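Putative transcriptional regulator (Clostridium difficile, PDB 3QI7) is of unknown function but has a periplasmic-binding-protein-like fold and probably binds a small ligand, possibly a sugar. Local coordinates at residues V192-P197 with E217-K222; Q210-D215 with E234-V239. All coordinates share one frame; numbering follows the deposited sequence.

Contact 1: V192-P197 with E217-K222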
loop_
_atom_site.group_PDB
_atom_site.type_symbol
_atom_site.label_atom_id
_atom_site.label_comp_id
_atom_site.label_asym_id
_atom_site.label_seq_id
_atom_site.Cartn_x
_atom_site.Cartn_y
_atom_site.Cartn_z
ATOM N N VAL A 192 10.442 -9.471 -20.858
ATOM C CA VAL A 192 11.860 -9.153 -20.981
ATOM C C VAL A 192 12.395 -8.754 -19.623
ATOM O O VAL A 192 11.973 -7.741 -19.071
ATOM C CB VAL A 192 12.078 -7.991 -21.971
ATOM C CG1 VAL A 192 13.590 -7.704 -22.149
ATOM C CG2 VAL A 192 11.371 -8.313 -23.322
ATOM N N GLN A 193 13.319 -9.537 -19.053
ATOM C CA GLN A 193 13.931 -9.138 -17.770
ATOM C C GLN A 193 15.286 -8.486 -18.004
ATOM O O GLN A 193 16.149 -9.059 -18.663
ATOM C CB GLN A 193 14.070 -10.329 -16.809
ATOM C CG GLN A 193 14.915 -10.022 -15.599
ATOM C CD GLN A 193 15.044 -11.205 -14.696
ATOM O OE1 GLN A 193 14.345 -12.186 -14.873
ATOM N NE2 GLN A 193 15.973 -11.136 -13.748
ATOM N N VAL A 194 15.454 -7.282 -17.466
ATOM C CA VAL A 194 16.674 -6.512 -17.636
ATOM C C VAL A 194 17.241 -6.133 -16.280
ATOM O O VAL A 194 16.559 -5.480 -15.454
ATOM C CB VAL A 194 16.432 -5.256 -18.462
ATOM C CG1 VAL A 194 17.784 -4.496 -18.717
ATOM C CG2 VAL A 194 15.767 -5.616 -19.769
ATOM N N ASN A 195 18.491 -6.562 -16.063
ATOM C CA ASN A 195 19.262 -6.224 -14.871
ATOM C C ASN A 195 19.873 -4.830 -14.957
ATOM O O ASN A 195 20.686 -4.522 -15.858
ATOM C CB ASN A 195 20.378 -7.249 -14.604
ATOM C CG ASN A 195 19.852 -8.626 -14.117
ATOM O OD1 ASN A 195 18.651 -8.834 -13.876
ATOM N ND2 ASN A 195 20.784 -9.580 -13.985
ATOM N N THR A 196 19.467 -4.006 -13.999
ATOM C CA THR A 196 19.972 -2.649 -13.808
ATOM C C THR A 196 21.181 -2.677 -12.834
ATOM O O THR A 196 21.286 -3.596 -12.002
ATOM C CB THR A 196 18.877 -1.720 -13.218
ATOM O OG1 THR A 196 18.405 -2.245 -11.970
ATOM C CG2 THR A 196 17.691 -1.608 -14.152
ATOM N N PRO A 197 22.078 -1.679 -12.932
ATOM C CA PRO A 197 23.226 -1.600 -12.010
ATOM C C PRO A 197 22.801 -1.503 -10.537
ATOM O O PRO A 197 21.864 -0.773 -10.197
ATOM C CB PRO A 197 23.953 -0.315 -12.443
ATOM C CG PRO A 197 23.550 -0.102 -13.864
ATOM C CD PRO A 197 22.136 -0.642 -13.981
ATOM N N GLU A 217 14.826 3.143 -24.721
ATOM C CA GLU A 217 14.896 3.437 -26.152
ATOM C C GLU A 217 15.060 2.174 -27.016
ATOM O O GLU A 217 14.397 2.012 -28.039
ATOM C CB GLU A 217 16.037 4.420 -26.451
ATOM C CG GLU A 217 15.755 5.804 -25.894
ATOM C CD GLU A 217 16.881 6.775 -26.178
ATOM O OE1 GLU A 217 17.564 6.593 -27.213
ATOM O OE2 GLU A 217 17.061 7.711 -25.366
ATOM N N LYS A 218 15.917 1.261 -26.567
ATOM C CA LYS A 218 16.169 0.016 -27.295
ATOM C C LYS A 218 14.948 -0.869 -27.390
ATOM O O LYS A 218 14.678 -1.473 -28.448
ATOM C CB LYS A 218 17.366 -0.747 -26.683
ATOM C CG LYS A 218 18.686 -0.030 -26.952
ATOM C CD LYS A 218 19.908 -0.934 -26.813
ATOM C CE LYS A 218 20.282 -1.201 -25.360
ATOM N NZ LYS A 218 21.687 -1.701 -25.289
ATOM N N GLN A 219 14.209 -0.951 -26.282
ATOM C CA GLN A 219 13.051 -1.818 -26.203
ATOM C C GLN A 219 11.917 -1.301 -27.092
ATOM O O GLN A 219 11.217 -2.097 -27.730
ATOM C CB GLN A 219 12.590 -2.008 -24.747
ATOM C CG GLN A 219 13.674 -2.565 -23.777
ATOM C CD GLN A 219 14.179 -3.952 -24.110
ATOM O OE1 GLN A 219 13.608 -4.649 -24.946
ATOM N NE2 GLN A 219 15.256 -4.372 -23.427
ATOM N N VAL A 220 11.758 0.024 -27.162
ATOM C CA VAL A 220 10.785 0.660 -28.066
ATOM C C VAL A 220 11.147 0.458 -29.553
ATOM O O VAL A 220 10.275 0.230 -30.391
ATOM C CB VAL A 220 10.611 2.186 -27.725
ATOM C CG1 VAL A 220 9.744 2.908 -28.779
ATOM C CG2 VAL A 220 10.008 2.347 -26.329
ATOM N N LYS A 221 12.429 0.508 -29.889
ATOM C CA LYS A 221 12.850 0.216 -31.266
ATOM C C LYS A 221 12.559 -1.228 -31.664
ATOM O O LYS A 221 12.166 -1.507 -32.806
ATOM C CB LYS A 221 14.338 0.510 -31.453
ATOM C CG LYS A 221 14.625 1.988 -31.514
ATOM C CD LYS A 221 16.110 2.271 -31.726
ATOM C CE LYS A 221 16.494 3.659 -31.196
ATOM N NZ LYS A 221 17.375 4.358 -32.144
ATOM N N LYS A 222 12.713 -2.132 -30.713
ATOM C CA LYS A 222 12.466 -3.556 -30.957
ATOM C C LYS A 222 10.991 -3.873 -31.134
ATOM O O LYS A 222 10.598 -4.530 -32.103
ATOM C CB LYS A 222 13.007 -4.399 -29.811
ATOM C CG LYS A 222 14.483 -4.546 -29.824
ATOM C CD LYS A 222 14.970 -5.146 -28.530
ATOM C CE LYS A 222 14.181 -6.412 -28.170
ATOM N NZ LYS A 222 14.405 -6.856 -26.754
#
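Val192 and Val194 each offer one methyl group to the side-chain amide of Gln219, and this small methyl-on-amide contact is where segment 192-197 meets segment 217-222. CG1 of Val192 lies 3.9 Å from NE2 of Gln219 and 4.1 Å from its OE1, meeting the amide from the opposite direction. Val194 slides past instead, and its CG2 stops 3.9 Å from NE2 of Gln219. Both methyls lie obliquely on the same side of the amide plane. The amide can reach them because the glutamine chain bends at its second torsion (chi2 -63°), which brings the flat group down toward the strand. Two residues apart on one strand, the branched valines present their methyls on the same face and suit a β-strand by shape.

A glutamine fits here because its plane can lie against methyls while its polar atoms bond elsewhere. NE2 donates to Asp215 one turn earlier. Lys222 was modelled in two conformers; in one of them its NZ donates to OE1 of Gln219 at 3.0 Å, with a C=O...N angle of 135° and the donor tilted 18° from the carbonyl plane, so this bond is probably part-time.

The strand is an edge of the three-stranded parallel sheet and bonds through its backbone to strand 159-164; helix 203-223 lies over it, with Gln219 also touching Tyr162 of that middle strand.

Contact 2: Q210-D215 with E234-V239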
loop_
_atom_site.group_PDB
_atom_site.type_symbol
_atom_site.label_atom_id
_atom_site.label_comp_id
_atom_site.label_asym_id
_atom_site.label_seq_id
_atom_site.Cartn_x
_atom_site.Cartn_y
_atom_site.Cartn_z
ATOM N N GLN A 210 20.969 6.636 -16.565
ATOM C CA GLN A 210 21.508 6.533 -17.939
ATOM C C GLN A 210 21.252 5.160 -18.541
ATOM O O GLN A 210 20.902 5.038 -19.711
ATOM C CB GLN A 210 23.007 6.843 -18.010
ATOM C CG GLN A 210 23.315 8.306 -17.744
ATOM C CD GLN A 210 24.647 8.777 -18.313
ATOM O OE1 GLN A 210 25.416 9.478 -17.633
ATOM N NE2 GLN A 210 24.919 8.416 -19.576
ATOM N N PHE A 211 21.420 4.127 -17.725
ATOM C CA PHE A 211 21.185 2.767 -18.168
ATOM C C PHE A 211 19.718 2.607 -18.624
ATOM O O PHE A 211 19.437 2.059 -19.733
ATOM C CB PHE A 211 21.521 1.769 -17.054
ATOM C CG PHE A 211 21.265 0.337 -17.439
ATOM C CD1 PHE A 211 20.006 -0.219 -17.279
ATOM C CD2 PHE A 211 22.282 -0.449 -17.996
ATOM C CE1 PHE A 211 19.761 -1.528 -17.655
ATOM C CE2 PHE A 211 22.038 -1.761 -18.370
ATOM C CZ PHE A 211 20.786 -2.296 -18.217
ATOM N N LEU A 212 18.801 3.051 -17.772
ATOM C CA LEU A 212 17.372 2.924 -18.070
ATOM C C LEU A 212 16.989 3.678 -19.336
ATOM O O LEU A 212 16.331 3.106 -20.219
ATOM C CB LEU A 212 16.485 3.332 -16.908
ATOM C CG LEU A 212 16.410 2.403 -15.702
ATOM C CD1 LEU A 212 15.775 3.185 -14.544
ATOM C CD2 LEU A 212 15.621 1.120 -16.018
ATOM N N ASN A 213 17.428 4.925 -19.454
ATOM C CA ASN A 213 17.098 5.701 -20.626
ATOM C C ASN A 213 17.538 5.032 -21.917
ATOM O O ASN A 213 16.761 4.958 -22.891
ATOM C CB ASN A 213 17.602 7.140 -20.487
ATOM C CG ASN A 213 16.715 7.958 -19.546
ATOM O OD1 ASN A 213 15.489 7.825 -19.580
ATOM N ND2 ASN A 213 17.325 8.786 -18.705
ATOM N N GLU A 214 18.765 4.520 -21.930
ATOM C CA GLU A 214 19.273 3.874 -23.134
ATOM C C GLU A 214 18.564 2.556 -23.411
ATOM O O GLU A 214 18.223 2.284 -24.557
ATOM C CB GLU A 214 20.786 3.686 -23.066
ATOM C CG GLU A 214 21.519 5.000 -23.013
ATOM C CD GLU A 214 21.238 5.889 -24.220
ATOM O OE1 GLU A 214 21.302 5.382 -25.366
ATOM O OE2 GLU A 214 20.956 7.092 -24.010
ATOM N N ASP A 215 18.289 1.765 -22.375
ATOM C CA ASP A 215 17.649 0.459 -22.585
ATOM C C ASP A 215 16.183 0.592 -23.071
ATOM O O ASP A 215 15.751 -0.092 -24.027
ATOM C CB ASP A 215 17.716 -0.392 -21.340
ATOM C CG ASP A 215 17.454 -1.861 -21.650
ATOM O OD1 ASP A 215 18.389 -2.512 -22.176
ATOM O OD2 ASP A 215 16.314 -2.328 -21.422
ATOM N N GLU A 234 10.967 3.969 -6.558
ATOM C CA GLU A 234 10.435 5.255 -6.951
ATOM C C GLU A 234 11.411 5.966 -7.876
ATOM O O GLU A 234 10.998 6.750 -8.732
ATOM C CB GLU A 234 10.182 6.124 -5.722
ATOM C CG GLU A 234 9.084 5.627 -4.812
ATOM C CD GLU A 234 8.927 6.490 -3.556
ATOM O OE1 GLU A 234 9.801 7.356 -3.295
ATOM O OE2 GLU A 234 7.911 6.313 -2.851
ATOM N N TYR A 235 12.703 5.720 -7.684
ATOM C CA TYR A 235 13.724 6.365 -8.525
ATOM C C TYR A 235 13.570 5.856 -9.975
ATOM O O TYR A 235 13.548 6.648 -10.919
ATOM C CB TYR A 235 15.143 6.119 -7.991
ATOM C CG TYR A 235 16.196 6.895 -8.764
ATOM C CD1 TYR A 235 16.474 8.224 -8.456
ATOM C CD2 TYR A 235 16.862 6.323 -9.830
ATOM C CE1 TYR A 235 17.414 8.962 -9.188
ATOM C CE2 TYR A 235 17.798 7.053 -10.567
ATOM C CZ TYR A 235 18.066 8.371 -10.238
ATOM O OH TYR A 235 18.995 9.077 -10.971
HETATM N N MSE A 236 13.403 4.543 -10.135
HETATM C CA MSE A 236 13.110 3.957 -11.454
HETATM C C MSE A 236 11.797 4.474 -12.007
HETATM O O MSE A 236 11.727 4.765 -13.221
HETATM C CB MSE A 236 13.063 2.410 -11.410
HETATM C CG MSE A 236 14.365 1.794 -11.076
HETATM SE SE MSE A 236 14.354 -0.048 -11.574
HETATM C CE MSE A 236 15.919 -0.621 -10.591
ATOM N N ASP A 237 10.768 4.591 -11.140
ATOM C CA ASP A 237 9.451 5.048 -11.568
ATOM C C ASP A 237 9.570 6.437 -12.206
ATOM O O ASP A 237 8.945 6.726 -13.234
ATOM C CB ASP A 237 8.458 5.170 -10.407
ATOM C CG ASP A 237 8.005 3.820 -9.861
ATOM O OD1 ASP A 237 7.978 2.826 -10.634
ATOM O OD2 ASP A 237 7.687 3.801 -8.657
ATOM N N GLU A 238 10.364 7.281 -11.583
ATOM C CA GLU A 238 10.560 8.640 -12.082
ATOM C C GLU A 238 11.162 8.682 -13.501
ATOM O O GLU A 238 10.657 9.388 -14.402
ATOM C CB GLU A 238 11.440 9.440 -11.096
ATOM C CG GLU A 238 11.399 10.975 -11.392
ATOM C CD GLU A 238 12.230 11.839 -10.416
ATOM O OE1 GLU A 238 13.398 11.478 -10.106
ATOM O OE2 GLU A 238 11.713 12.895 -9.964
ATOM N N VAL A 239 12.251 7.937 -13.683
ATOM C CA VAL A 239 12.934 7.821 -14.986
ATOM C C VAL A 239 11.968 7.229 -16.024
ATOM O O VAL A 239 11.851 7.753 -17.139
ATOM C CB VAL A 239 14.197 6.926 -14.895
ATOM C CG1 VAL A 239 14.738 6.608 -16.291
ATOM C CG2 VAL A 239 15.262 7.565 -13.965
HETATM O O HOH W 1 13.636 9.477 -18.376
#
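Leu212 projects from helix 203-223 toward Val239 and selenomethionine Met236 of helix 234-247, two neighbouring helices that lie on one face of a three-stranded parallel sheet in an α/β domain of the periplasmic-binding-protein-like fold. Their short segments run in broadly the same direction, 42° apart, with axes 10.4 Å from each other at closest approach.

Starting at the base of the leucine, CB lies 3.8 Å from CG1 of Val239, already in contact where the side chain leaves the helix. CG is set anti to the carbonyl carbon (chi1 -73°), and the second torsion (chi2 165°) then parts the two methyls. CD1 continues across the gap, settling 4.0 Å from Val239 CG1 and 4.0 Å from CG of Met236, whose extended chain crosses the leucine at about a right angle. CD2 turns down to the sheet, where the leucine also rests on Thr196 and Tyr162. A forked leucine therefore fills the groove between two helices and a sheet, whereas valine presents a short branched methyl to it; the CA atoms of Leu212 and Val239 are the nearest pair across the two segments, 7.3 Å apart.

Val239 serves two neighbours with one methyl, for CG1 also lies 3.6 Å from OD1 of Asn213. Asparagine suits this more open margin, since its amide lies across the valine methyl and its OD1, though against that methyl, is still satisfied by a water. That one water donates both of its hydrogens, to Asn213 OD1 and to the backbone O of Val239, each at 2.8 Å.

How the contacts relate
Contacts 1 and 2 lie with centres about 10 Å apart and share helix 203-223, which meets the edge strand in contact 1 and its neighbour helix in contact 2. Phe211 and Asp215 bridge them. The Phe211 ring packs on Pro197, its CG 3.7 Å from Pro197 CD. Asp215 OD2 lies 3.7 Å from Val194 CG2 and is also hydrogen-bonded to Tyr162 OH, which ties this junction to the middle strand of the sheet. Further along the edge strand, Thr196 OG1 lies 3.3 Å from CE of Met236, bringing contact 1's strand up against contact 2's second helix. No ligand-binding residue is established here; both contacts are best read as framework of one domain.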